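Side-chain contact in NADP-dependent glyceraldehyde-3-phosphate dehydrogenase (Bacillus halodurans, PDB 3PRL), which probably oxidises glyceraldehyde 3-phosphate to 3-phosphoglycerate with NADP+, without phosphorylation: residues 332-336 and 337-341. Numbering follows the deposited sequence.
Sequences TPVID and EKSAA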
ATOM      1  N   THR D 332     -29.856 -17.873 -27.184  1.00 33.06           N
ATOM      2  CA  THR D 332     -29.678 -19.263 -27.595  1.00 33.21           C
ATOM      3  C   THR D 332     -30.325 -20.204 -26.575  1.00 33.10           C
ATOM      4  O   THR D 332     -30.834 -19.736 -25.541  1.00 32.69           O
ATOM      5  CB  THR D 332     -28.188 -19.620 -27.844  1.00 33.06           C
ATOM      6  OG1 THR D 332     -27.372 -19.176 -26.752  1.00 32.20           O
ATOM      7  CG2 THR D 332     -27.700 -18.975 -29.137  1.00 33.23           C
ATOM      8  N   PRO D 333     -30.303 -21.526 -26.853  1.00 33.38           N
ATOM      9  CA  PRO D 333     -30.931 -22.492 -25.957  1.00 33.40           C
ATOM     10  C   PRO D 333     -30.284 -22.518 -24.574  1.00 32.64           C
ATOM     11  O   PRO D 333     -29.072 -22.301 -24.439  1.00 31.72           O
ATOM     12  CB  PRO D 333     -30.711 -23.833 -26.675  1.00 33.94           C
ATOM     13  CG  PRO D 333     -30.424 -23.474 -28.100  1.00 33.46           C
ATOM     14  CD  PRO D 333     -29.682 -22.194 -28.013  1.00 33.85           C
ATOM     15  N   VAL D 334     -31.100 -22.755 -23.550  1.00 33.05           N
ATOM     16  CA  VAL D 334     -30.593 -22.879 -22.193  1.00 32.83           C
ATOM     17  C   VAL D 334     -29.948 -24.248 -22.018  1.00 33.24           C
ATOM     18  O   VAL D 334     -30.208 -25.172 -22.784  1.00 33.96           O
ATOM     19  CB  VAL D 334     -31.663 -22.588 -21.105  1.00 32.80           C
ATOM     20  CG1 VAL D 334     -32.051 -21.109 -21.119  1.00 31.96           C
ATOM     21  CG2 VAL D 334     -32.885 -23.481 -21.275  1.00 32.65           C
ATOM     22  N   ILE D 335     -29.104 -24.355 -21.003  1.00 33.07           N
ATOM     23  CA  ILE D 335     -28.187 -25.484 -20.834  1.00 33.69           C
ATOM     24  C   ILE D 335     -28.811 -26.888 -20.953  1.00 35.15           C
ATOM     25  O   ILE D 335     -28.233 -27.757 -21.594  1.00 35.29           O
ATOM     26  CB  ILE D 335     -27.378 -25.329 -19.514  1.00 32.76           C
ATOM     27  CG1 ILE D 335     -26.084 -26.167 -19.531  1.00 32.51           C
ATOM     28  CG2 ILE D 335     -28.265 -25.617 -18.310  1.00 32.69           C
ATOM     29  CD1 ILE D 335     -25.139 -25.833 -20.676  1.00 32.57           C
ATOM     30  N   ASP D 336     -29.967 -27.112 -20.326  1.00 36.65           N
ATOM     31  CA  ASP D 336     -30.613 -28.438 -20.381  1.00 38.28           C
ATOM     32  C   ASP D 336     -32.144 -28.426 -20.200  1.00 39.12           C
ATOM     33  O   ASP D 336     -32.741 -27.349 -20.022  1.00 38.49           O
ATOM     34  CB  ASP D 336     -29.887 -29.460 -19.460  1.00 38.60           C
ATOM     35  CG  ASP D 336     -30.030 -29.157 -17.961  1.00 40.10           C
ATOM     36  OD1 ASP D 336     -30.473 -28.056 -17.564  1.00 38.06           O
ATOM     37  OD2 ASP D 336     -29.681 -30.052 -17.160  1.00 38.33           O
ATOM     38  N   GLU D 337     -32.753 -29.623 -20.269  1.00 40.77           N
ATOM     39  CA  GLU D 337     -34.207 -29.852 -20.076  1.00 42.36           C
ATOM     40  C   GLU D 337     -34.711 -29.354 -18.742  1.00 41.29           C
ATOM     41  O   GLU D 337     -35.712 -28.635 -18.666  1.00 41.10           O
ATOM     42  CB  GLU D 337     -34.568 -31.348 -20.095  1.00 44.58           C
ATOM     43  CG  GLU D 337     -33.650 -32.302 -20.834  1.00 51.30           C
ATOM     44  CD  GLU D 337     -33.988 -32.395 -22.294  1.00 45.37           C
ATOM     45  OE1 GLU D 337     -34.700 -33.355 -22.679  1.00 52.48           O
ATOM     46  OE2 GLU D 337     -33.552 -31.500 -23.047  1.00 51.56           O
ATOM     47  N   LYS D 338     -34.024 -29.801 -17.693  1.00 40.85           N
ATOM     48  CA  LYS D 338     -34.316 -29.448 -16.309  1.00 40.29           C
ATOM     49  C   LYS D 338     -34.480 -27.942 -16.177  1.00 39.03           C
ATOM     50  O   LYS D 338     -35.494 -27.459 -15.656  1.00 39.15           O
ATOM     51  CB  LYS D 338     -33.167 -29.918 -15.405  1.00 40.93           C
ATOM     52  CG  LYS D 338     -33.570 -30.515 -14.045  1.00 42.70           C
ATOM     53  CD  LYS D 338     -34.408 -29.573 -13.173  1.00 41.25           C
ATOM     54  CE  LYS D 338     -34.892 -30.267 -11.881  1.00 42.97           C
ATOM     55  NZ  LYS D 338     -33.920 -30.153 -10.731  1.00 41.13           N
ATOM     56  N   SER D 339     -33.469 -27.211 -16.654  1.00 37.58           N
ATOM     57  CA  SER D 339     -33.391 -25.759 -16.495  1.00 36.15           C
ATOM     58  C   SER D 339     -34.555 -25.060 -17.187  1.00 35.77           C
ATOM     59  O   SER D 339     -35.230 -24.228 -16.569  1.00 35.93           O
ATOM     60  CB  SER D 339     -32.046 -25.231 -17.000  1.00 35.54           C
ATOM     61  OG  SER D 339     -32.152 -23.878 -17.389  1.00 37.02           O
ATOM     62  N   ALA D 340     -34.809 -25.426 -18.444  1.00 35.33           N
ATOM     63  CA  ALA D 340     -35.941 -24.890 -19.201  1.00 35.48           C
ATOM     64  C   ALA D 340     -37.292 -25.199 -18.524  1.00 36.07           C
ATOM     65  O   ALA D 340     -38.141 -24.311 -18.387  1.00 36.02           O
ATOM     66  CB  ALA D 340     -35.917 -25.411 -20.639  1.00 35.71           C
ATOM     67  N   ALA D 341     -37.483 -26.441 -18.084  1.00 36.22           N
ATOM     68  CA  ALA D 341     -38.690 -26.785 -17.317  1.00 36.83           C
ATOM     69  C   ALA D 341     -38.865 -25.831 -16.120  1.00 36.46           C
ATOM     70  O   ALA D 341     -39.947 -25.254 -15.941  1.00 36.86           O
ATOM     71  CB  ALA D 341     -38.647 -28.235 -16.851  1.00 36.81           C
TER
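The backbone kinks at Ile335, and Asp336, still extended, is the N-cap from which helix 337-352 sets off; its O receives Ala340 N at 3.2 Å in a nearly straight bond (N-H...O 172°). The side chain of Asp336 caps the helix: OD1 takes Ser339 N at 3.2 Å, the amide arriving from above the carboxylate plane, 49° out of it. With chi1 at 68°, CG sits between the backbone N and carbonyl carbon, a torsion that turns the carboxylate toward the amide of Ser339. OD1 also lies 3.3 Å from Ser339 CB, while the side chains of Asp336 and Lys338 lie side by side, pointing the same way. Beside the capping bond, Val334 CG2 lies 3.6 Å from Ala340 CB, and Ile335 CG2 rests against Ser339 CB at 4.0 Å. Ile335, just before the cap, also touches Phe162, which binds NADP(+). An alanine in place of Asp336 would probably leave Ser339 N without its capping acceptor and the helix start less firmly fixed. The chemistry is that of a classic N-cap with an apolar contact beside it: a carboxylate, probably stabilised by the helix dipole, accepts from the Ser339 N-H, one of the first-turn amides that lack an acceptor within the helix, while Val334 meets Ala340.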